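Local coordinates for protein endoglycosidase (PDB 6Q64) that probably hydrolyses O-glycosidic bonds in complex N-glycans as a family 18 glycoside hydrolase of a gut bacterium, at residues A[175-180]-A[222-227]; A[116-121]-A[181-186]. The protein carries 1 engineered substitution. All coordinates share one frame; numbering follows the deposited sequence.

Contact 1: residues A[175-180]-A[222-227]; sequences DSIEKY and ARLRPA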
ATOM      1  N   ASP A 175       1.938  -7.550  17.008  1.00111.31           N
ATOM      2  CA  ASP A 175       1.682  -8.968  17.346  1.00113.84           C
ATOM      3  C   ASP A 175       1.182  -9.648  16.085  1.00113.22           C
ATOM      4  O   ASP A 175       1.879 -10.540  15.575  1.00120.80           O
ATOM      5  CB  ASP A 175       0.584  -9.139  18.396  1.00115.74           C
ATOM      6  CG  ASP A 175       1.077  -8.903  19.804  1.00119.10           C
ATOM      7  OD1 ASP A 175       2.319  -8.713  19.973  1.00119.32           O
ATOM      8  OD2 ASP A 175       0.221  -8.916  20.714  1.00121.97           O
ATOM      9  N   SER A 176       0.024  -9.184  15.612  1.00108.27           N
ATOM     10  CA  SER A 176      -0.864  -9.923  14.683  1.00106.79           C
ATOM     11  C   SER A 176      -0.197  -9.962  13.299  1.00103.22           C
ATOM     12  O   SER A 176      -0.387 -10.949  12.591  1.00104.21           O
ATOM     13  CB  SER A 176      -2.270  -9.354  14.719  1.00102.80           C
ATOM     14  OG  SER A 176      -2.744  -9.053  13.423  1.00 98.05           O
ATOM     15  N   ILE A 177       0.653  -8.983  13.000  1.00 99.71           N
ATOM     16  CA  ILE A 177       1.521  -8.941  11.786  1.00100.29           C
ATOM     17  C   ILE A 177       2.635  -9.979  11.932  1.00103.91           C
ATOM     18  O   ILE A 177       2.927 -10.643  10.924  1.00107.44           O
ATOM     19  CB  ILE A 177       2.093  -7.520  11.564  1.00 98.03           C
ATOM     20  CG1 ILE A 177       1.071  -6.629  10.858  1.00 96.87           C
ATOM     21  CG2 ILE A 177       3.427  -7.535  10.823  1.00 94.04           C
ATOM     22  CD1 ILE A 177       1.349  -5.166  11.006  1.00 95.26           C
ATOM     23  N   GLU A 178       3.281 -10.061  13.103  1.00106.05           N
ATOM     24  CA  GLU A 178       4.479 -10.922  13.323  1.00109.67           C
ATOM     25  C   GLU A 178       4.021 -12.386  13.287  1.00110.27           C
ATOM     26  O   GLU A 178       4.810 -13.253  12.852  1.00109.09           O
ATOM     27  CB  GLU A 178       5.186 -10.564  14.638  1.00114.17           C
ATOM     28  CG  GLU A 178       5.684  -9.118  14.693  1.00118.42           C
ATOM     29  CD  GLU A 178       6.586  -8.756  15.872  1.00119.54           C
ATOM     30  OE1 GLU A 178       6.592  -7.572  16.314  1.00114.14           O
ATOM     31  OE2 GLU A 178       7.307  -9.651  16.330  1.00120.92           O
ATOM     32  N   LYS A 179       2.770 -12.619  13.696  1.00110.85           N
ATOM     33  CA  LYS A 179       2.123 -13.953  13.828  1.00115.20           C
ATOM     34  C   LYS A 179       1.958 -14.608  12.453  1.00110.14           C
ATOM     35  O   LYS A 179       2.026 -15.819  12.382  1.00110.31           O
ATOM     36  CB  LYS A 179       0.747 -13.815  14.492  1.00118.94           C
ATOM     37  CG  LYS A 179      -0.210 -14.957  14.199  1.00120.55           C
ATOM     38  CD  LYS A 179      -1.501 -14.915  14.970  1.00122.29           C
ATOM     39  CE  LYS A 179      -2.144 -16.283  15.057  1.00123.06           C
ATOM     40  NZ  LYS A 179      -3.021 -16.368  16.241  1.00126.44           N
ATOM     41  N   TYR A 180       1.685 -13.836  11.411  1.00105.70           N
ATOM     42  CA  TYR A 180       1.425 -14.366  10.051  1.00107.20           C
ATOM     43  C   TYR A 180       2.603 -13.982   9.145  1.00103.07           C
ATOM     44  O   TYR A 180       2.497 -14.149   7.936  1.00 98.81           O
ATOM     45  CB  TYR A 180       0.023 -13.916   9.622  1.00108.88           C
ATOM     46  CG  TYR A 180      -1.100 -14.661  10.317  1.00117.18           C
ATOM     47  CD1 TYR A 180      -1.292 -16.032  10.110  1.00119.69           C
ATOM     48  CD2 TYR A 180      -1.985 -14.006  11.167  1.00116.78           C
ATOM     49  CE1 TYR A 180      -2.326 -16.728  10.719  1.00119.74           C
ATOM     50  CE2 TYR A 180      -3.021 -14.692  11.789  1.00125.98           C
ATOM     51  CZ  TYR A 180      -3.193 -16.055  11.565  1.00125.33           C
ATOM     52  OH  TYR A 180      -4.199 -16.736  12.197  1.00133.67           O
ATOM     53  N   ALA A 222       8.729   1.736  16.157  1.00 91.52           N
ATOM     54  CA  ALA A 222       9.753   1.255  17.117  1.00 96.10           C
ATOM     55  C   ALA A 222       9.909  -0.240  16.894  1.00 97.21           C
ATOM     56  O   ALA A 222      11.035  -0.767  16.995  1.00 94.07           O
ATOM     57  CB  ALA A 222       9.358   1.551  18.548  1.00102.54           C
ATOM     58  N   ARG A 223       8.784  -0.877  16.582  1.00100.14           N
ATOM     59  CA  ARG A 223       8.701  -2.350  16.558  1.00108.30           C
ATOM     60  C   ARG A 223       9.035  -2.858  15.162  1.00106.09           C
ATOM     61  O   ARG A 223       9.985  -3.651  15.032  1.00117.24           O
ATOM     62  CB  ARG A 223       7.338  -2.846  17.038  1.00112.28           C
ATOM     63  CG  ARG A 223       7.485  -4.169  17.767  1.00120.01           C
ATOM     64  CD  ARG A 223       6.312  -4.529  18.634  1.00124.72           C
ATOM     65  NE  ARG A 223       6.034  -5.945  18.459  1.00126.52           N
ATOM     66  CZ  ARG A 223       5.025  -6.585  19.032  1.00132.22           C
ATOM     67  NH1 ARG A 223       4.840  -7.876  18.801  1.00132.95           N
ATOM     68  NH2 ARG A 223       4.202  -5.928  19.834  1.00134.11           N
ATOM     69  N   LEU A 224       8.321  -2.408  14.144  1.00101.50           N
ATOM     70  CA  LEU A 224       8.411  -3.107  12.848  1.00 98.25           C
ATOM     71  C   LEU A 224       9.445  -2.428  11.937  1.00 92.88           C
ATOM     72  O   LEU A 224       9.834  -3.045  10.921  1.00 91.76           O
ATOM     73  CB  LEU A 224       6.997  -3.295  12.275  1.00 97.09           C
ATOM     74  CG  LEU A 224       6.138  -2.057  12.114  1.00 88.14           C
ATOM     75  CD1 LEU A 224       6.860  -1.124  11.211  1.00 88.90           C
ATOM     76  CD2 LEU A 224       4.759  -2.385  11.560  1.00 86.59           C
ATOM     77  N   ARG A 225      10.019  -1.289  12.316  1.00 92.33           N
ATOM     78  CA  ARG A 225      11.134  -0.753  11.484  1.00 93.47           C
ATOM     79  C   ARG A 225      12.411  -1.581  11.667  1.00 93.00           C
ATOM     80  O   ARG A 225      13.045  -1.982  10.696  1.00 82.35           O
ATOM     81  CB  ARG A 225      11.426   0.733  11.708  1.00 92.33           C
ATOM     82  CG  ARG A 225      12.419   1.248  10.673  1.00 89.80           C
ATOM     83  CD  ARG A 225      12.420   2.735  10.477  1.00 84.08           C
ATOM     84  NE  ARG A 225      11.401   3.163   9.546  1.00 79.74           N
ATOM     85  CZ  ARG A 225      11.172   4.426   9.252  1.00 79.24           C
ATOM     86  NH1 ARG A 225      11.861   5.369   9.854  1.00 85.08           N
ATOM     87  NH2 ARG A 225      10.233   4.774   8.397  1.00 80.65           N
ATOM     88  N   PRO A 226      12.896  -1.834  12.897  1.00 96.42           N
ATOM     89  CA  PRO A 226      14.104  -2.645  13.037  1.00 98.74           C
ATOM     90  C   PRO A 226      13.882  -4.081  12.520  1.00 96.41           C
ATOM     91  O   PRO A 226      14.840  -4.793  12.392  1.00 93.04           O
ATOM     92  CB  PRO A 226      14.458  -2.579  14.538  1.00 98.90           C
ATOM     93  CG  PRO A 226      13.194  -2.052  15.235  1.00 99.27           C
ATOM     94  CD  PRO A 226      12.356  -1.354  14.179  1.00 97.82           C
ATOM     95  N   ALA A 227      12.646  -4.481  12.214  1.00 96.74           N
ATOM     96  CA  ALA A 227      12.344  -5.846  11.711  1.00102.25           C
ATOM     97  C   ALA A 227      12.396  -5.880  10.172  1.00 98.19           C
ATOM     98  O   ALA A 227      12.078  -6.916   9.605  1.00102.61           O
ATOM     99  CB  ALA A 227      11.004  -6.328  12.248  1.00103.31           C
TER

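Contact 2: residues A[116-121]-A[181-186]; sequences ADLKFF and NLDGFD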
ATOM      1  N   ALA A 116       1.648 -20.050   2.363  1.00 99.38           N
ATOM      2  CA  ALA A 116       2.619 -20.579   1.361  1.00 95.90           C
ATOM      3  C   ALA A 116       2.789 -19.630   0.167  1.00 87.95           C
ATOM      4  O   ALA A 116       3.925 -19.537  -0.348  1.00 84.04           O
ATOM      5  CB  ALA A 116       2.182 -21.932   0.864  1.00 98.50           C
ATOM      6  N   ASP A 117       1.672 -19.064  -0.304  1.00 85.41           N
ATOM      7  CA  ASP A 117       1.579 -18.037  -1.372  1.00 83.59           C
ATOM      8  C   ASP A 117       2.478 -16.876  -0.945  1.00 87.50           C
ATOM      9  O   ASP A 117       3.453 -16.556  -1.643  1.00 87.96           O
ATOM     10  CB  ASP A 117       0.123 -17.583  -1.565  1.00 81.87           C
ATOM     11  CG  ASP A 117      -0.092 -16.658  -2.787  1.00 84.62           C
ATOM     12  OD1 ASP A 117       0.801 -16.640  -3.662  1.00 82.16           O
ATOM     13  OD2 ASP A 117      -1.146 -15.938  -2.847  1.00 84.95           O
ATOM     14  N   LEU A 118       2.181 -16.324   0.230  1.00 91.83           N
ATOM     15  CA  LEU A 118       2.950 -15.247   0.885  1.00 87.47           C
ATOM     16  C   LEU A 118       4.432 -15.634   0.981  1.00 87.77           C
ATOM     17  O   LEU A 118       5.271 -14.772   0.668  1.00 88.89           O
ATOM     18  CB  LEU A 118       2.344 -15.000   2.266  1.00 88.38           C
ATOM     19  CG  LEU A 118       3.040 -13.914   3.083  1.00 86.37           C
ATOM     20  CD1 LEU A 118       2.883 -12.571   2.395  1.00 84.63           C
ATOM     21  CD2 LEU A 118       2.505 -13.859   4.503  1.00 85.53           C
ATOM     22  N   LYS A 119       4.765 -16.857   1.403  1.00 90.47           N
ATOM     23  CA  LYS A 119       6.191 -17.238   1.625  1.00 94.29           C
ATOM     24  C   LYS A 119       6.934 -17.077   0.288  1.00 93.76           C
ATOM     25  O   LYS A 119       8.081 -16.561   0.294  1.00 93.30           O
ATOM     26  CB  LYS A 119       6.326 -18.635   2.248  1.00100.05           C
ATOM     27  CG  LYS A 119       7.760 -19.151   2.416  1.00107.66           C
ATOM     28  CD  LYS A 119       8.001 -20.072   3.607  1.00114.68           C
ATOM     29  CE  LYS A 119       7.898 -19.314   4.929  1.00124.34           C
ATOM     30  NZ  LYS A 119       7.734 -20.217   6.099  1.00129.06           N
ATOM     31  N   PHE A 120       6.286 -17.453  -0.821  1.00 91.36           N
ATOM     32  CA  PHE A 120       6.880 -17.472  -2.184  1.00 90.34           C
ATOM     33  C   PHE A 120       7.020 -16.020  -2.653  1.00 86.01           C
ATOM     34  O   PHE A 120       8.127 -15.562  -3.031  1.00 87.06           O
ATOM     35  CB  PHE A 120       6.027 -18.320  -3.137  1.00 90.43           C
ATOM     36  CG  PHE A 120       6.647 -18.460  -4.494  1.00 87.46           C
ATOM     37  CD1 PHE A 120       6.474 -17.488  -5.449  1.00 86.89           C
ATOM     38  CD2 PHE A 120       7.487 -19.513  -4.781  1.00 93.96           C
ATOM     39  CE1 PHE A 120       7.099 -17.590  -6.680  1.00 86.57           C
ATOM     40  CE2 PHE A 120       8.105 -19.618  -6.017  1.00 91.52           C
ATOM     41  CZ  PHE A 120       7.910 -18.654  -6.963  1.00 86.53           C
ATOM     42  N   PHE A 121       5.903 -15.301  -2.596  1.00 83.69           N
ATOM     43  CA  PHE A 121       5.810 -13.840  -2.841  1.00 80.49           C
ATOM     44  C   PHE A 121       6.931 -13.079  -2.125  1.00 76.91           C
ATOM     45  O   PHE A 121       7.508 -12.187  -2.730  1.00 76.99           O
ATOM     46  CB  PHE A 121       4.467 -13.306  -2.360  1.00 78.59           C
ATOM     47  CG  PHE A 121       4.207 -11.880  -2.760  1.00 79.40           C
ATOM     48  CD1 PHE A 121       4.189 -11.507  -4.084  1.00 79.16           C
ATOM     49  CD2 PHE A 121       3.966 -10.899  -1.817  1.00 80.78           C
ATOM     50  CE1 PHE A 121       3.903 -10.203  -4.453  1.00 76.35           C
ATOM     51  CE2 PHE A 121       3.693  -9.601  -2.194  1.00 76.19           C
ATOM     52  CZ  PHE A 121       3.652  -9.257  -3.512  1.00 72.91           C
ATOM     53  N   ASN A 181       3.711 -13.540   9.759  1.00103.71           N
ATOM     54  CA  ASN A 181       4.963 -12.991   9.153  1.00 97.62           C
ATOM     55  C   ASN A 181       4.676 -11.996   8.002  1.00 90.95           C
ATOM     56  O   ASN A 181       5.512 -11.904   7.073  1.00 90.22           O
ATOM     57  CB  ASN A 181       5.933 -14.119   8.782  1.00 97.73           C
ATOM     58  CG  ASN A 181       7.192 -13.616   8.101  1.00 99.40           C
ATOM     59  OD1 ASN A 181       7.912 -12.781   8.633  1.00101.61           O
ATOM     60  ND2 ASN A 181       7.438 -14.069   6.885  1.00103.25           N
ATOM     61  N   LEU A 182       3.612 -11.193   8.084  1.00 85.41           N
ATOM     62  CA  LEU A 182       3.331 -10.129   7.080  1.00 86.75           C
ATOM     63  C   LEU A 182       4.398  -9.013   7.168  1.00 89.38           C
ATOM     64  O   LEU A 182       5.199  -9.012   8.130  1.00 92.81           O
ATOM     65  CB  LEU A 182       1.908  -9.621   7.316  1.00 88.28           C
ATOM     66  CG  LEU A 182       0.802 -10.611   6.927  1.00 92.61           C
ATOM     67  CD1 LEU A 182      -0.500 -10.353   7.679  1.00 93.74           C
ATOM     68  CD2 LEU A 182       0.543 -10.573   5.428  1.00 91.87           C
ATOM     69  N   ASP A 183       4.468  -8.111   6.185  1.00 88.96           N
ATOM     70  CA  ASP A 183       5.627  -7.184   6.053  1.00 91.26           C
ATOM     71  C   ASP A 183       5.261  -5.782   6.545  1.00 86.00           C
ATOM     72  O   ASP A 183       6.112  -4.908   6.434  1.00 84.48           O
ATOM     73  CB  ASP A 183       6.184  -7.127   4.629  1.00 92.08           C
ATOM     74  CG  ASP A 183       6.216  -8.489   3.963  1.00 98.39           C
ATOM     75  OD1 ASP A 183       5.155  -8.891   3.409  1.00 97.16           O
ATOM     76  OD2 ASP A 183       7.281  -9.157   4.036  1.00100.29           O
ATOM     77  N   GLY A 184       4.070  -5.575   7.094  1.00 82.36           N
ATOM     78  CA  GLY A 184       3.832  -4.376   7.912  1.00 81.02           C
ATOM     79  C   GLY A 184       2.385  -3.935   7.914  1.00 80.87           C
ATOM     80  O   GLY A 184       1.490  -4.791   7.884  1.00 82.50           O
ATOM     81  N   PHE A 185       2.150  -2.626   7.980  1.00 77.84           N
ATOM     82  CA  PHE A 185       0.790  -2.084   8.183  1.00 76.80           C
ATOM     83  C   PHE A 185       0.578  -0.850   7.319  1.00 72.48           C
ATOM     84  O   PHE A 185       1.557  -0.138   6.960  1.00 72.75           O
ATOM     85  CB  PHE A 185       0.550  -1.791   9.662  1.00 81.04           C
ATOM     86  CG  PHE A 185      -0.895  -1.529   9.971  1.00 86.94           C
ATOM     87  CD1 PHE A 185      -1.796  -2.569  10.089  1.00 90.03           C
ATOM     88  CD2 PHE A 185      -1.370  -0.232  10.078  1.00 93.98           C
ATOM     89  CE1 PHE A 185      -3.138  -2.322  10.343  1.00 94.46           C
ATOM     90  CE2 PHE A 185      -2.713   0.016  10.336  1.00 97.57           C
ATOM     91  CZ  PHE A 185      -3.600  -1.033  10.461  1.00 96.13           C
ATOM     92  N   ASP A 186      -0.694  -0.642   7.005  1.00 71.33           N
ATOM     93  CA  ASP A 186      -1.221   0.445   6.161  1.00 74.58           C
ATOM     94  C   ASP A 186      -2.331   1.109   6.954  1.00 78.99           C
ATOM     95  O   ASP A 186      -3.433   0.544   6.994  1.00 78.84           O
ATOM     96  CB  ASP A 186      -1.815  -0.048   4.843  1.00 78.04           C
ATOM     97  CG  ASP A 186      -2.408   1.032   3.943  1.00 79.51           C
ATOM     98  OD1 ASP A 186      -2.958   2.015   4.443  1.00 84.19           O
ATOM     99  OD2 ASP A 186      -2.330   0.869   2.737  1.00 82.11           O
TER

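Contact 1: residues A[175-180]-A[222-227]
Arg223 shows how one guanidinium can tie two successive turns of a helix to a neighbour. Its NH1 gives a fairly straight bond to Asp175 OD1 (2.9 Å, 161° at the hydrogen), lying nearly in the guanidinium plane and using the anti lone pair of that oxygen. Its NE bonds to Glu178 OE1 at 2.7 Å, meeting the syn side but rising out of the carboxylate plane. A weak bond from Arg223 NH1 to Glu178 OE1 (3.1 Å) joins the two salt bridges into one network. The Glu178 carboxylate stands almost perpendicular to the guanidinium, 83° between planes, so neither bond belongs to a coplanar pair. Extension of Glu178 beyond CG (chi2 -171°) carries OE1 across to the arginine. Arg223 NH2 has a further partner in Asn171 OD1, which probably fixes the group's rotation. Replacing Arg223 by a leucine would probably leave the two carboxylates without their shared counter-charge and Asn171 OD1 without its donor. Below these charges Ile177 CD1 approaches Leu224 CD2 loosely at 4.4 Å, and Arg229 touches both side chains. The contact joins the C-terminal parts of helices 162-179 and 211-224, which flank strand 184-189 in sequence and pack side by side outside the parallel TIM barrel.

Contact 2: residues A[116-121]-A[181-186]
Asp183 OD1 accepts a hydrogen bond from the backbone N of Ala129 and a weak one from Gln122 NE2, while Leu118 CD1 lies 4.4 Å from the same OD1 atom. Gln122 NE2 also bonds to Asn181 O, so a single amide links the end of helix 112-123 with two points on the approach to strand 184-189. Across the contact itself there is no hydrogen bond; the meeting is apolar and rests on one leucine pair. Leu118 CD2 touches Leu182 CD2 at 3.9 Å, methyl to methyl, the two side chains running at about a right angle. With its CG anti to the backbone N (chi1 179°), Leu118 carries its branch off the helix, and chi2 (65°) turns CD2 to Leu182 and CD1 to the carboxylate of Asp183. Asn181, with positive phi, is the C-prime residue of a Schellman motif that ends helix 162-179 and turns the chain into the strand. Gly184 then takes backbone angles at which a CB would collide with the carbonyl O of Asp183. Asp183 and Asp186 are the first two aspartates of the family 18 signature DxxDxDxE. A leucine methyl near a carboxylate oxygen met by a backbone N-H implies a division of labour: apolar contact seats helix 112-123 on the turn, while polar bonds from outside the pair hold Asp183 OD1.

How the contacts relate
Contacts 1 and 2 meet at one helix-to-strand turn, 175-180 running straight into 181-186; their centres lie 12 Å apart. Ile177 O and Leu182 N, 3.0 Å apart in a probable hydrogen bond, join the helix end to the turn. Ile177 CD1 packs on Phe185 CB at 3.7 Å, while Tyr180 O lies 3.4 Å from Leu118 CD2, so each contact has a residue reaching the other. Both sit where strand 184-189 begins. That strand carries the rest of the family 18 signature toward its far end, where relatives keep the catalytic acid, a glutamate that this variant replaces with an engineered glutamine.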